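Local coordinates for ribosomal RNA processing protein 6 (PDB 4NLB) that probably degrades and processes RNA from the 3' end as an exoribonuclease associated with the exosome, this chain being its catalytic core, at residues 1-6 against 203-208; 59-64 against 229-234; 107-112 against 160-165; 293-298 against 324-329; 331-336 against 353-358. One frame throughout, in Å; residues are numbered along the deposited sequence.

Contact 1 (1-6 against 203-208); sequences SVLRPQ and TADWRV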
# COMPACT_ATOMS: atom_id res chain seq x y z
N SER A 1 15.09 -5.51 13.21
CA SER A 1 14.85 -4.09 12.96
C SER A 1 14.94 -3.23 14.23
O SER A 1 14.53 -3.65 15.32
CB SER A 1 13.51 -3.87 12.28
OG SER A 1 13.40 -2.54 11.77
N VAL A 2 15.47 -2.00 14.06
CA VAL A 2 15.64 -0.96 15.08
C VAL A 2 14.29 -0.26 15.23
O VAL A 2 13.72 -0.23 16.32
CB VAL A 2 16.76 0.04 14.66
CG1 VAL A 2 16.96 1.14 15.71
CG2 VAL A 2 18.07 -0.68 14.38
N LEU A 3 13.77 0.24 14.11
CA LEU A 3 12.49 0.92 13.95
C LEU A 3 11.36 -0.10 14.04
O LEU A 3 11.52 -1.22 13.56
CB LEU A 3 12.43 1.55 12.53
CG LEU A 3 13.21 2.83 12.20
CD1 LEU A 3 14.63 2.81 12.72
CD2 LEU A 3 13.28 3.02 10.72
N ARG A 4 10.23 0.30 14.65
CA ARG A 4 8.95 -0.44 14.76
C ARG A 4 7.85 0.60 15.01
O ARG A 4 7.33 0.66 16.13
CB ARG A 4 8.94 -1.52 15.85
CG ARG A 4 9.65 -2.79 15.47
CD ARG A 4 9.19 -3.96 16.30
NE ARG A 4 7.89 -4.48 15.87
CZ ARG A 4 7.69 -5.22 14.79
NH1 ARG A 4 8.69 -5.50 13.96
NH2 ARG A 4 6.48 -5.69 14.51
N PRO A 5 7.49 1.43 13.99
CA PRO A 5 6.48 2.48 14.21
C PRO A 5 5.13 2.00 14.76
O PRO A 5 4.49 2.79 15.45
CB PRO A 5 6.34 3.14 12.83
CG PRO A 5 7.63 2.87 12.15
CD PRO A 5 8.03 1.50 12.62
N GLN A 6 4.72 0.73 14.51
CA GLN A 6 3.44 0.14 15.02
C GLN A 6 3.26 0.34 16.54
O GLN A 6 2.13 0.47 17.02
CB GLN A 6 3.36 -1.37 14.75
CG GLN A 6 3.70 -1.78 13.35
CD GLN A 6 5.11 -2.25 13.26
OE1 GLN A 6 6.05 -1.48 13.38
NE2 GLN A 6 5.28 -3.52 12.98
N THR A 203 12.45 0.57 -3.54
CA THR A 203 12.48 -0.48 -2.53
C THR A 203 13.05 -0.02 -1.19
O THR A 203 13.33 -0.86 -0.33
CB THR A 203 13.22 -1.73 -3.07
OG1 THR A 203 14.57 -1.39 -3.40
CG2 THR A 203 12.51 -2.37 -4.27
N ALA A 204 13.20 1.31 -0.98
CA ALA A 204 13.74 1.89 0.26
C ALA A 204 12.86 1.61 1.49
O ALA A 204 11.72 1.14 1.35
CB ALA A 204 13.92 3.39 0.10
N ASP A 205 13.42 1.83 2.70
CA ASP A 205 12.74 1.71 3.98
C ASP A 205 12.18 3.12 4.32
O ASP A 205 12.92 4.00 4.78
CB ASP A 205 13.68 1.18 5.07
CG ASP A 205 13.01 0.91 6.42
OD1 ASP A 205 11.83 1.24 6.57
OD2 ASP A 205 13.68 0.36 7.32
N TRP A 206 10.87 3.31 4.09
CA TRP A 206 10.19 4.58 4.29
C TRP A 206 9.80 4.86 5.74
O TRP A 206 9.13 5.85 6.01
CB TRP A 206 9.00 4.69 3.34
CG TRP A 206 9.44 4.92 1.93
CD1 TRP A 206 9.57 3.98 0.95
CD2 TRP A 206 9.99 6.14 1.39
NE1 TRP A 206 10.10 4.55 -0.18
CE2 TRP A 206 10.36 5.88 0.06
CE3 TRP A 206 10.14 7.45 1.89
CZ2 TRP A 206 10.90 6.86 -0.78
CZ3 TRP A 206 10.67 8.43 1.06
CH2 TRP A 206 11.01 8.14 -0.27
N ARG A 207 10.29 4.04 6.69
CA ARG A 207 10.02 4.24 8.12
C ARG A 207 11.08 5.15 8.75
O ARG A 207 10.90 5.62 9.88
CB ARG A 207 10.00 2.91 8.87
CG ARG A 207 8.94 1.92 8.42
CD ARG A 207 9.11 0.62 9.18
NE ARG A 207 10.46 0.08 9.00
CZ ARG A 207 11.01 -0.84 9.79
NH1 ARG A 207 10.35 -1.31 10.83
NH2 ARG A 207 12.24 -1.26 9.55
N VAL A 208 12.20 5.38 8.03
CA VAL A 208 13.31 6.19 8.51
C VAL A 208 12.91 7.65 8.71
O VAL A 208 12.28 8.26 7.84
CB VAL A 208 14.64 6.05 7.71
CG1 VAL A 208 15.19 4.63 7.79
CG2 VAL A 208 14.47 6.48 6.25
O HOH W 1 7.79 -1.93 11.46
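Arg-207 extends from its loop to meet Ser-1, Leu-3 and Pro-5, and the polar interactions centre on its guanidinium. These come first. NH2 of Arg-207 donates to OG of Ser-1 over 2.8 Å, the oxygen lying 16° out of the guanidinium plane. That hydroxyl passes its own proton back along its segment, to a lone pair of Leu-3 O at 2.9 Å, so one small side chain relays between the arginine and the N-terminal backbone. A water accepts from Arg-207 NH1 and donates to Gln-6 OE1.

The ionic part lies within 203-208. Asp-205 takes the guanidinium side-on, NE to OD1 at 3.0 Å and NH2 to OD2 at 3.1 Å, and OD1 also accepts from Arg-207 N in an Asx turn at the start of a type I turn. The bend at chi3 of Arg-207 (-56°) turns the head back toward this carboxylate, and the paired bonds fix its rotation.

Carbon packing supplies the rest. Leu-3 CB sits 3.8 Å above the centre of the Arg-207 guanidinium, while Leu-3 CD2 touches Val-208 CG1. Pro-5 crosses the arginine chain at about a right angle, its CD 3.7 Å from Arg-207 CD. Arg-4 forms a salt bridge with Asp-311 and bonds to the backbone O of Asp-310.

The N-terminal segment is thereby held against the exonuclease domain: Arg-207 also packs on Phe-108 of strand 108-115 and His-100 of strand 92-100, and Val-208 on Met-215 of helix 213-224.

Contact 2 (59-64 against 229-234); sequences TETPYL and VYDRLK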
# COMPACT_ATOMS: atom_id res chain seq x y z
N THR A 59 -5.86 23.62 -22.34
CA THR A 59 -4.42 23.75 -22.50
C THR A 59 -3.76 23.28 -21.21
O THR A 59 -4.32 23.48 -20.13
CB THR A 59 -4.04 25.19 -22.93
OG1 THR A 59 -4.75 25.51 -24.14
CG2 THR A 59 -2.54 25.36 -23.17
N GLU A 60 -2.59 22.66 -21.33
CA GLU A 60 -1.78 22.14 -20.22
C GLU A 60 -1.22 23.27 -19.40
O GLU A 60 -0.87 24.31 -19.95
CB GLU A 60 -0.57 21.31 -20.74
CG GLU A 60 -0.79 20.57 -22.04
CD GLU A 60 -0.49 21.36 -23.30
OE1 GLU A 60 -1.43 21.61 -24.08
OE2 GLU A 60 0.69 21.73 -23.49
N THR A 61 -1.08 23.06 -18.09
CA THR A 61 -0.40 24.04 -17.23
C THR A 61 0.91 23.34 -16.88
O THR A 61 0.89 22.22 -16.33
CB THR A 61 -1.19 24.51 -16.00
OG1 THR A 61 -1.09 23.54 -14.97
CG2 THR A 61 -2.64 24.84 -16.30
N PRO A 62 2.05 23.90 -17.29
CA PRO A 62 3.33 23.24 -17.02
C PRO A 62 3.63 23.04 -15.54
O PRO A 62 3.15 23.77 -14.68
CB PRO A 62 4.35 24.15 -17.69
CG PRO A 62 3.70 25.46 -17.77
CD PRO A 62 2.25 25.18 -18.00
N TYR A 63 4.43 22.00 -15.27
CA TYR A 63 4.95 21.69 -13.96
C TYR A 63 5.97 22.78 -13.66
O TYR A 63 6.50 23.39 -14.58
CB TYR A 63 5.61 20.28 -13.95
CG TYR A 63 6.57 20.01 -15.09
CD1 TYR A 63 6.13 19.46 -16.28
CD2 TYR A 63 7.93 20.27 -14.95
CE1 TYR A 63 7.01 19.22 -17.34
CE2 TYR A 63 8.82 20.02 -16.00
CZ TYR A 63 8.35 19.50 -17.19
OH TYR A 63 9.23 19.22 -18.22
N LEU A 64 6.24 23.05 -12.39
CA LEU A 64 7.21 24.09 -12.05
C LEU A 64 8.64 23.55 -12.02
O LEU A 64 8.87 22.35 -12.20
CB LEU A 64 6.87 24.71 -10.68
CG LEU A 64 5.46 25.19 -10.44
CD1 LEU A 64 5.26 25.43 -8.98
CD2 LEU A 64 5.15 26.45 -11.23
N VAL A 229 1.13 15.49 -16.70
CA VAL A 229 0.93 14.20 -17.37
C VAL A 229 -0.60 14.02 -17.55
O VAL A 229 -1.05 13.66 -18.63
CB VAL A 229 1.59 13.06 -16.55
CG1 VAL A 229 1.16 11.69 -17.04
CG2 VAL A 229 3.12 13.20 -16.54
N TYR A 230 -1.38 14.38 -16.51
CA TYR A 230 -2.83 14.33 -16.47
C TYR A 230 -3.46 15.19 -17.59
O TYR A 230 -4.33 14.69 -18.31
CB TYR A 230 -3.34 14.73 -15.07
CG TYR A 230 -4.83 14.99 -14.98
CD1 TYR A 230 -5.75 13.95 -15.14
CD2 TYR A 230 -5.32 16.25 -14.65
CE1 TYR A 230 -7.12 14.16 -14.98
CE2 TYR A 230 -6.69 16.48 -14.50
CZ TYR A 230 -7.58 15.44 -14.68
OH TYR A 230 -8.93 15.68 -14.57
N ASP A 231 -2.97 16.43 -17.76
CA ASP A 231 -3.40 17.37 -18.81
C ASP A 231 -3.14 16.78 -20.19
O ASP A 231 -4.04 16.76 -21.03
CB ASP A 231 -2.65 18.71 -18.66
CG ASP A 231 -3.09 19.58 -17.49
OD1 ASP A 231 -4.08 19.20 -16.81
OD2 ASP A 231 -2.46 20.64 -17.27
N ARG A 232 -1.92 16.26 -20.39
CA ARG A 232 -1.46 15.65 -21.64
C ARG A 232 -2.25 14.41 -22.01
O ARG A 232 -2.65 14.28 -23.17
CB ARG A 232 0.06 15.38 -21.57
CG ARG A 232 0.87 16.70 -21.55
CD ARG A 232 0.92 17.43 -22.89
NE ARG A 232 1.45 16.56 -23.93
CZ ARG A 232 2.75 16.35 -24.14
NH1 ARG A 232 3.66 17.01 -23.42
NH2 ARG A 232 3.15 15.49 -25.07
N LEU A 233 -2.53 13.54 -21.01
CA LEU A 233 -3.35 12.35 -21.20
C LEU A 233 -4.80 12.68 -21.54
O LEU A 233 -5.35 12.02 -22.42
CB LEU A 233 -3.26 11.41 -20.00
CG LEU A 233 -1.96 10.64 -19.88
CD1 LEU A 233 -1.88 9.95 -18.55
CD2 LEU A 233 -1.77 9.65 -21.05
N LYS A 234 -5.39 13.74 -20.92
CA LYS A 234 -6.76 14.19 -21.21
C LYS A 234 -6.92 14.53 -22.68
O LYS A 234 -7.85 14.05 -23.31
CB LYS A 234 -7.16 15.42 -20.38
CG LYS A 234 -7.68 15.11 -18.99
CD LYS A 234 -7.51 16.32 -18.10
CE LYS A 234 -8.73 17.19 -17.97
NZ LYS A 234 -8.41 18.47 -17.28
O HOH W 2 -4.59 22.69 -17.53
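Asp-231, on helix 226-239, meets the extended segment 59-64 at the backbone of Thr-61. Its OD2 accepts from Thr-61 N at 2.9 Å with an N-H...O angle of 165°, the donor arriving almost in line with the C-O bond. With CG anti to the carbonyl carbon (chi1 -73°), the carboxylate projects toward the passing chain, and Asp-231 CB rests 3.9 Å from Glu-60 CB. A water extends the link, donating both to OD2 of Asp-231 at 3.0 Å and to Thr-59 O. The second oxygen, OD1, is taken by a salt bridge to Arg-117, so this buried carboxylate has partners on both oxygens and its charge is probably well balanced.

One residue on, Arg-232 makes its contact through aliphatic carbon. Bends at chi2 and chi3 fold its chain back, and CD comes 3.7 Å from Glu-60 CG. The two charged heads do not pair: Arg-232 NH1 bonds to Tyr-228 OH, and Glu-60 OE1 to Gln-235, both on the same helix.

The loop leading to strand 71-74 is thus laid along one flank of helix 226-239, whose Val-229 and Leu-233 pack against helix 185-193 and whose Tyr-230 touches helix 249-261.

Contact 3 (107-112 against 160-165); sequences GFTCLM and KDFGLY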
# COMPACT_ATOMS: atom_id res chain seq x y z
N GLY A 107 1.16 -4.47 6.72
CA GLY A 107 1.91 -3.35 6.17
C GLY A 107 1.22 -2.05 6.53
O GLY A 107 0.05 -2.05 6.91
N PHE A 108 1.93 -0.93 6.44
CA PHE A 108 1.33 0.37 6.77
C PHE A 108 1.88 1.49 5.88
O PHE A 108 3.05 1.44 5.48
CB PHE A 108 1.51 0.72 8.26
CG PHE A 108 2.93 0.61 8.76
CD1 PHE A 108 3.83 1.66 8.59
CD2 PHE A 108 3.36 -0.52 9.45
CE1 PHE A 108 5.14 1.55 9.07
CE2 PHE A 108 4.65 -0.62 9.93
CZ PHE A 108 5.54 0.41 9.74
N THR A 109 1.04 2.51 5.60
CA THR A 109 1.45 3.67 4.80
C THR A 109 2.49 4.48 5.62
O THR A 109 2.29 4.72 6.82
CB THR A 109 0.25 4.50 4.34
OG1 THR A 109 -0.69 3.66 3.69
CG2 THR A 109 0.62 5.60 3.39
N CYS A 110 3.58 4.85 4.96
CA CYS A 110 4.67 5.59 5.55
C CYS A 110 4.68 7.06 5.23
O CYS A 110 4.99 7.88 6.10
CB CYS A 110 5.98 4.94 5.14
SG CYS A 110 6.34 3.43 6.05
N LEU A 111 4.39 7.41 3.97
CA LEU A 111 4.42 8.78 3.51
C LEU A 111 3.36 9.01 2.44
O LEU A 111 3.04 8.10 1.66
CB LEU A 111 5.80 9.01 2.90
CG LEU A 111 6.59 10.25 3.26
CD1 LEU A 111 6.69 10.48 4.77
CD2 LEU A 111 7.96 10.16 2.65
N MET A 112 2.84 10.25 2.40
CA MET A 112 1.88 10.70 1.40
C MET A 112 2.44 11.95 0.72
O MET A 112 2.79 12.92 1.38
CB MET A 112 0.49 10.98 2.00
CG MET A 112 -0.52 11.41 0.94
SD MET A 112 -2.08 12.01 1.61
CE MET A 112 -2.91 10.45 1.81
N LYS A 160 -7.09 0.82 4.75
CA LYS A 160 -6.44 0.07 5.83
C LYS A 160 -5.89 0.99 6.93
O LYS A 160 -6.26 0.86 8.09
CB LYS A 160 -5.32 -0.80 5.24
CG LYS A 160 -4.40 -1.47 6.25
CD LYS A 160 -2.96 -1.32 5.81
CE LYS A 160 -2.55 -2.31 4.77
NZ LYS A 160 -1.41 -1.82 3.96
N ASP A 161 -5.09 1.97 6.54
CA ASP A 161 -4.42 2.87 7.48
C ASP A 161 -5.21 4.06 7.97
O ASP A 161 -4.96 4.51 9.09
CB ASP A 161 -3.10 3.36 6.87
CG ASP A 161 -2.08 2.24 6.69
OD1 ASP A 161 -1.76 1.56 7.70
OD2 ASP A 161 -1.65 2.00 5.55
N PHE A 162 -6.10 4.62 7.16
CA PHE A 162 -6.71 5.89 7.56
C PHE A 162 -8.21 6.00 7.50
O PHE A 162 -8.75 6.99 7.97
CB PHE A 162 -6.10 7.02 6.69
CG PHE A 162 -4.60 7.00 6.52
CD1 PHE A 162 -3.75 6.98 7.63
CD2 PHE A 162 -4.03 7.06 5.26
CE1 PHE A 162 -2.36 6.97 7.48
CE2 PHE A 162 -2.63 7.05 5.10
CZ PHE A 162 -1.81 7.01 6.22
N GLY A 163 -8.86 5.04 6.85
CA GLY A 163 -10.29 5.12 6.60
C GLY A 163 -10.59 6.20 5.57
O GLY A 163 -11.63 6.85 5.64
N LEU A 164 -9.63 6.42 4.64
CA LEU A 164 -9.76 7.44 3.60
C LEU A 164 -10.27 6.82 2.30
O LEU A 164 -9.91 5.71 1.96
CB LEU A 164 -8.46 8.25 3.41
CG LEU A 164 -8.07 9.22 4.56
CD1 LEU A 164 -6.70 9.85 4.32
CD2 LEU A 164 -9.15 10.32 4.78
N TYR A 165 -11.16 7.53 1.62
CA TYR A 165 -11.86 7.08 0.43
C TYR A 165 -11.86 8.17 -0.63
O TYR A 165 -12.06 9.35 -0.29
CB TYR A 165 -13.30 6.66 0.80
CG TYR A 165 -13.34 5.47 1.73
CD1 TYR A 165 -13.37 4.17 1.23
CD2 TYR A 165 -13.34 5.64 3.11
CE1 TYR A 165 -13.41 3.07 2.08
CE2 TYR A 165 -13.33 4.54 3.98
CZ TYR A 165 -13.35 3.26 3.46
OH TYR A 165 -13.35 2.17 4.30
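Strand 108-115 passes the C-terminal turn of helix 152-162 with Phe-108 and Asp-161 closest, their CA atoms 6.3 Å apart. Both belong to the RNase H-like 3'-5' exonuclease fold, in which the mixed six-stranded sheet is flanked by helices, and this contact joins a central strand to the helix packed on it. Farther along the strand, Cys-110 and Leu-111 both face Glu-98 of the neighbouring strand, a classic beta bulge.

Asp-161 carries the polar part. Its OD2 accepts twice from one residue: from Thr-109 N at 2.7 Å, well above the carboxylate plane, and from Thr-109 OG1 at 2.7 Å, on the anti side and likewise out of plane. Both donors come from the same face. Thr-109 can present them together because OG1 stands beside its own backbone N (chi1 -53°). The other oxygen, OD1, lies 3.4 Å from Phe-108 CB and forms a salt bridge with Arg-129, so both carboxylate oxygens have partners in a buried setting.

Lys-160 bends at chi2 and chi3 to run over the carbonyl of Gly-107. Its CD is 3.3 Å from Gly-107 O, and NZ gives that oxygen a weak hydrogen bond.

Phe-162 closes the interface on the apolar side. It crosses Thr-109 at about a right angle, and its CZ comes 3.8 Å from Thr-109 CB.

Contact 4 (293-298 against 324-329); sequences QVAREI and SIATKL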
# COMPACT_ATOMS: atom_id res chain seq x y z
N GLN A 293 3.03 -32.59 5.15
CA GLN A 293 2.33 -32.21 6.38
C GLN A 293 3.18 -31.19 7.17
O GLN A 293 2.63 -30.18 7.61
CB GLN A 293 1.97 -33.45 7.21
CG GLN A 293 1.13 -33.15 8.45
CD GLN A 293 1.21 -34.24 9.50
OE1 GLN A 293 1.34 -35.44 9.22
NE2 GLN A 293 1.08 -33.83 10.76
N VAL A 294 4.50 -31.42 7.28
CA VAL A 294 5.41 -30.48 7.96
C VAL A 294 5.51 -29.18 7.16
O VAL A 294 5.55 -28.11 7.78
CB VAL A 294 6.80 -31.08 8.31
CG1 VAL A 294 7.73 -30.01 8.92
CG2 VAL A 294 6.65 -32.24 9.28
N ALA A 295 5.51 -29.25 5.80
CA ALA A 295 5.59 -28.04 4.96
C ALA A 295 4.40 -27.13 5.23
O ALA A 295 4.61 -25.96 5.53
CB ALA A 295 5.66 -28.41 3.49
N ARG A 296 3.18 -27.68 5.20
CA ARG A 296 1.91 -26.99 5.42
C ARG A 296 1.83 -26.44 6.84
O ARG A 296 1.53 -25.27 7.01
CB ARG A 296 0.72 -27.95 5.16
CG ARG A 296 -0.66 -27.40 5.51
CD ARG A 296 -1.77 -28.44 5.43
NE ARG A 296 -1.76 -29.36 6.57
CZ ARG A 296 -1.62 -30.68 6.48
NH1 ARG A 296 -1.47 -31.26 5.30
NH2 ARG A 296 -1.63 -31.43 7.58
N GLU A 297 2.07 -27.30 7.85
CA GLU A 297 1.96 -26.97 9.26
C GLU A 297 2.92 -25.89 9.73
O GLU A 297 2.49 -24.98 10.44
CB GLU A 297 2.09 -28.23 10.12
CG GLU A 297 0.86 -28.54 10.95
CD GLU A 297 -0.33 -29.04 10.16
OE1 GLU A 297 -0.27 -30.20 9.68
OE2 GLU A 297 -1.30 -28.28 10.00
N ILE A 298 4.21 -25.95 9.31
CA ILE A 298 5.19 -24.93 9.68
C ILE A 298 4.88 -23.59 8.94
O ILE A 298 4.95 -22.54 9.58
CB ILE A 298 6.67 -25.39 9.60
CG1 ILE A 298 7.15 -25.72 11.04
CG2 ILE A 298 7.61 -24.32 9.01
CD1 ILE A 298 7.70 -26.99 11.24
N SER A 324 13.20 -26.35 4.28
CA SER A 324 14.32 -27.05 4.92
C SER A 324 13.89 -27.94 6.09
O SER A 324 14.42 -29.04 6.24
CB SER A 324 15.38 -26.04 5.36
OG SER A 324 16.53 -26.73 5.83
N ILE A 325 12.95 -27.45 6.92
CA ILE A 325 12.41 -28.17 8.07
C ILE A 325 11.52 -29.34 7.58
O ILE A 325 11.58 -30.44 8.14
CB ILE A 325 11.69 -27.16 9.03
CG1 ILE A 325 12.70 -26.16 9.64
CG2 ILE A 325 10.89 -27.87 10.13
CD1 ILE A 325 12.06 -24.86 10.20
N ALA A 326 10.73 -29.11 6.51
CA ALA A 326 9.86 -30.10 5.87
C ALA A 326 10.67 -31.27 5.30
O ALA A 326 10.28 -32.41 5.49
CB ALA A 326 9.05 -29.45 4.75
N THR A 327 11.81 -30.97 4.65
CA THR A 327 12.70 -31.96 4.05
C THR A 327 13.48 -32.75 5.11
O THR A 327 13.36 -33.97 5.17
CB THR A 327 13.65 -31.30 3.04
OG1 THR A 327 14.21 -30.13 3.63
CG2 THR A 327 12.96 -30.89 1.77
N LYS A 328 14.26 -32.04 5.95
CA LYS A 328 15.15 -32.63 6.97
C LYS A 328 14.45 -33.28 8.16
O LYS A 328 15.05 -34.17 8.78
CB LYS A 328 16.16 -31.58 7.47
CG LYS A 328 17.34 -31.39 6.53
CD LYS A 328 17.96 -30.01 6.69
CE LYS A 328 19.15 -29.82 5.79
NZ LYS A 328 19.48 -28.38 5.59
N LEU A 329 13.23 -32.82 8.49
CA LEU A 329 12.45 -33.30 9.66
C LEU A 329 13.29 -33.26 10.97
O LEU A 329 13.60 -34.31 11.52
CB LEU A 329 11.79 -34.67 9.40
CG LEU A 329 10.76 -34.73 8.24
CD1 LEU A 329 10.27 -36.17 7.98
CD2 LEU A 329 9.59 -33.80 8.47
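Val-294 and Ala-295 lie against Ala-326 and its neighbours where two helices of the HRDC domain, 289-309 and 319-328, pack nearly antiparallel. The local axes come within 8.1 Å at 152°, and the CA atoms of Ala-295 and Ala-326 are only 4.8 Å apart, a closeness that the two alanines permit.

Val-294 shows how the interface is filled. Its CB faces both Ala-326 CA, at 4.0 Å, and the Leu-329 methyl CD2. From there the chain forks. CG1, anti to the backbone N (chi1 176°), drops between residues of the opposite helix, 3.7 Å from Ala-326 CA and close to Ile-325 CG2. CG2 takes the other direction and meets Leu-329 CD2 at 3.4 Å, a tight methyl-to-methyl touch. Leu-329 has already left helical geometry, with positive phi, yet its side chain reaches across toward helix 289-309.

No hydrogen bond crosses the interface; the side chains that meet are all aliphatic. Ala-361 and Ile-357 of helix 351-364 pack on Val-294 and Ile-298 and extend the same core.

One turn along, Ile-298 meets Ile-325 at about a right angle, its CD1 3.5 Å from CG2 of Ile-325.

Contact 5 (331-336 against 353-358); sequences TSANEV and KLLQIV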
# COMPACT_ATOMS: atom_id res chain seq x y z
N THR A 331 14.62 -33.27 14.75
CA THR A 331 14.05 -33.89 15.96
C THR A 331 14.66 -33.37 17.28
O THR A 331 14.40 -33.94 18.34
CB THR A 331 14.13 -35.40 15.83
OG1 THR A 331 15.48 -35.78 15.55
CG2 THR A 331 13.22 -35.93 14.72
N SER A 332 15.40 -32.26 17.23
CA SER A 332 15.95 -31.58 18.41
C SER A 332 15.87 -30.08 18.15
O SER A 332 15.75 -29.66 16.99
CB SER A 332 17.38 -32.04 18.71
OG SER A 332 18.32 -31.63 17.73
N ALA A 333 15.88 -29.26 19.22
CA ALA A 333 15.82 -27.79 19.11
C ALA A 333 17.01 -27.26 18.30
O ALA A 333 16.82 -26.43 17.42
CB ALA A 333 15.80 -27.16 20.51
N ASN A 334 18.22 -27.80 18.57
CA ASN A 334 19.47 -27.45 17.89
C ASN A 334 19.42 -27.80 16.40
O ASN A 334 19.89 -27.00 15.59
CB ASN A 334 20.68 -28.08 18.57
CG ASN A 334 20.86 -27.62 20.00
OD1 ASN A 334 20.33 -28.21 20.94
ND2 ASN A 334 21.58 -26.52 20.18
N GLU A 335 18.80 -28.95 16.05
CA GLU A 335 18.61 -29.37 14.65
C GLU A 335 17.66 -28.41 13.91
O GLU A 335 17.89 -28.13 12.74
CB GLU A 335 18.09 -30.80 14.58
CG GLU A 335 19.17 -31.86 14.45
CD GLU A 335 18.65 -33.28 14.35
OE1 GLU A 335 17.68 -33.52 13.59
OE2 GLU A 335 19.25 -34.17 14.99
N VAL A 336 16.62 -27.90 14.59
CA VAL A 336 15.67 -26.92 14.05
C VAL A 336 16.45 -25.60 13.79
O VAL A 336 16.32 -25.00 12.72
CB VAL A 336 14.43 -26.69 14.96
CG1 VAL A 336 13.56 -25.55 14.45
CG2 VAL A 336 13.61 -27.96 15.10
N LYS A 353 7.94 -25.20 19.76
CA LYS A 353 6.65 -25.35 19.08
C LYS A 353 6.86 -25.86 17.66
O LYS A 353 6.09 -26.70 17.20
CB LYS A 353 5.85 -24.03 19.11
CG LYS A 353 4.34 -24.21 18.93
CD LYS A 353 3.51 -23.22 19.76
CE LYS A 353 3.27 -21.88 19.09
NZ LYS A 353 2.14 -21.15 19.72
N LEU A 354 7.93 -25.38 16.99
CA LEU A 354 8.31 -25.82 15.64
C LEU A 354 8.76 -27.28 15.73
O LEU A 354 8.47 -28.08 14.84
CB LEU A 354 9.47 -24.96 15.09
CG LEU A 354 9.18 -23.49 14.84
CD1 LEU A 354 10.36 -22.62 15.25
CD2 LEU A 354 8.85 -23.25 13.40
N LEU A 355 9.46 -27.61 16.84
CA LEU A 355 9.94 -28.95 17.13
C LEU A 355 8.75 -29.86 17.41
O LEU A 355 8.76 -31.02 16.99
CB LEU A 355 10.90 -28.91 18.33
CG LEU A 355 11.59 -30.23 18.74
CD1 LEU A 355 12.29 -30.87 17.57
CD2 LEU A 355 12.56 -29.99 19.90
N GLN A 356 7.72 -29.35 18.10
CA GLN A 356 6.52 -30.13 18.38
C GLN A 356 5.77 -30.47 17.09
O GLN A 356 5.32 -31.60 17.00
CB GLN A 356 5.63 -29.50 19.46
CG GLN A 356 4.71 -30.50 20.18
CD GLN A 356 5.39 -31.67 20.89
OE1 GLN A 356 6.48 -31.57 21.47
NE2 GLN A 356 4.73 -32.82 20.88
N ILE A 357 5.75 -29.55 16.06
CA ILE A 357 5.12 -29.77 14.73
C ILE A 357 5.77 -30.96 14.00
O ILE A 357 5.08 -31.82 13.45
CB ILE A 357 5.13 -28.49 13.82
CG1 ILE A 357 4.14 -27.43 14.34
CG2 ILE A 357 4.82 -28.87 12.34
CD1 ILE A 357 4.51 -26.03 14.07
N VAL A 358 7.11 -30.98 14.00
CA VAL A 358 7.90 -32.05 13.39
C VAL A 358 7.65 -33.36 14.13
O VAL A 358 7.26 -34.34 13.50
CB VAL A 358 9.41 -31.71 13.31
CG1 VAL A 358 10.17 -32.85 12.63
CG2 VAL A 358 9.65 -30.38 12.58
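Leu-355 points its forked end at the chain entering helix 333-339, and the two methyls divide the work. CG lies anti to the backbone N (chi1 -176°), which carries the fork away from helix 351-364 toward residues 331-333. CD1 comes 3.4 Å from Ser-332 N and 3.5 Å from Thr-331 C, so it rests on the peptide link between those residues. CD2 reaches one peptide further, 3.5 Å from Ala-333 N, with Ala-333 CB more distant. The leucine therefore packs largely on backbone, just where the new helix begins.

Val-336 approaches from one turn into that helix and crosses both leucines at a slant. Its CG2 touches Leu-355 CD1 at 4.0 Å, while CG1 is directed at Leu-354 CB, 4.2 Å away. One valine thus spans two successive residues of the partner helix, a looser meeting than the leucine makes with the backbone.

The helix start is shaped from within its own segment. Ser-332 is the N-cap: its OG accepts from Glu-335 N at 3.2 Å. Glu-335 returns the tie, OE1 receiving Thr-331 N at 3.3 Å from above the carboxylate plane.

In this corner of the HRDC domain, then, polar groups cap the start of the helix, and aliphatic side chains cover the interface, partly against backbone. With no hydrogen bond crossing it, fit of shape and removal of carbon from water probably hold the two elements together.

In the fold
Contact 3 is the core contact of the exonuclease domain, contact 2 lies at its surface, and contact 1 is partly buried, packing the N-terminal segment against the same domain. Contacts 1 and 3 touch, since Phe-108 packs against both Arg-207 and Gln-6. In all three an aspartate gathers backbone or charged donors. Contacts 4 and 5 share the HRDC domain, their centres about 10 Å apart, and interlock where Ile-298 meets Ile-357 and Ile-325 meets Val-358; there aliphatic side chains do the joining, with no hydrogen bond across either interface. Contact 5 is the more exposed of the two. Contacts 2 and 5 lie on opposite sides of the chain's centre, their centres about 61 Å apart.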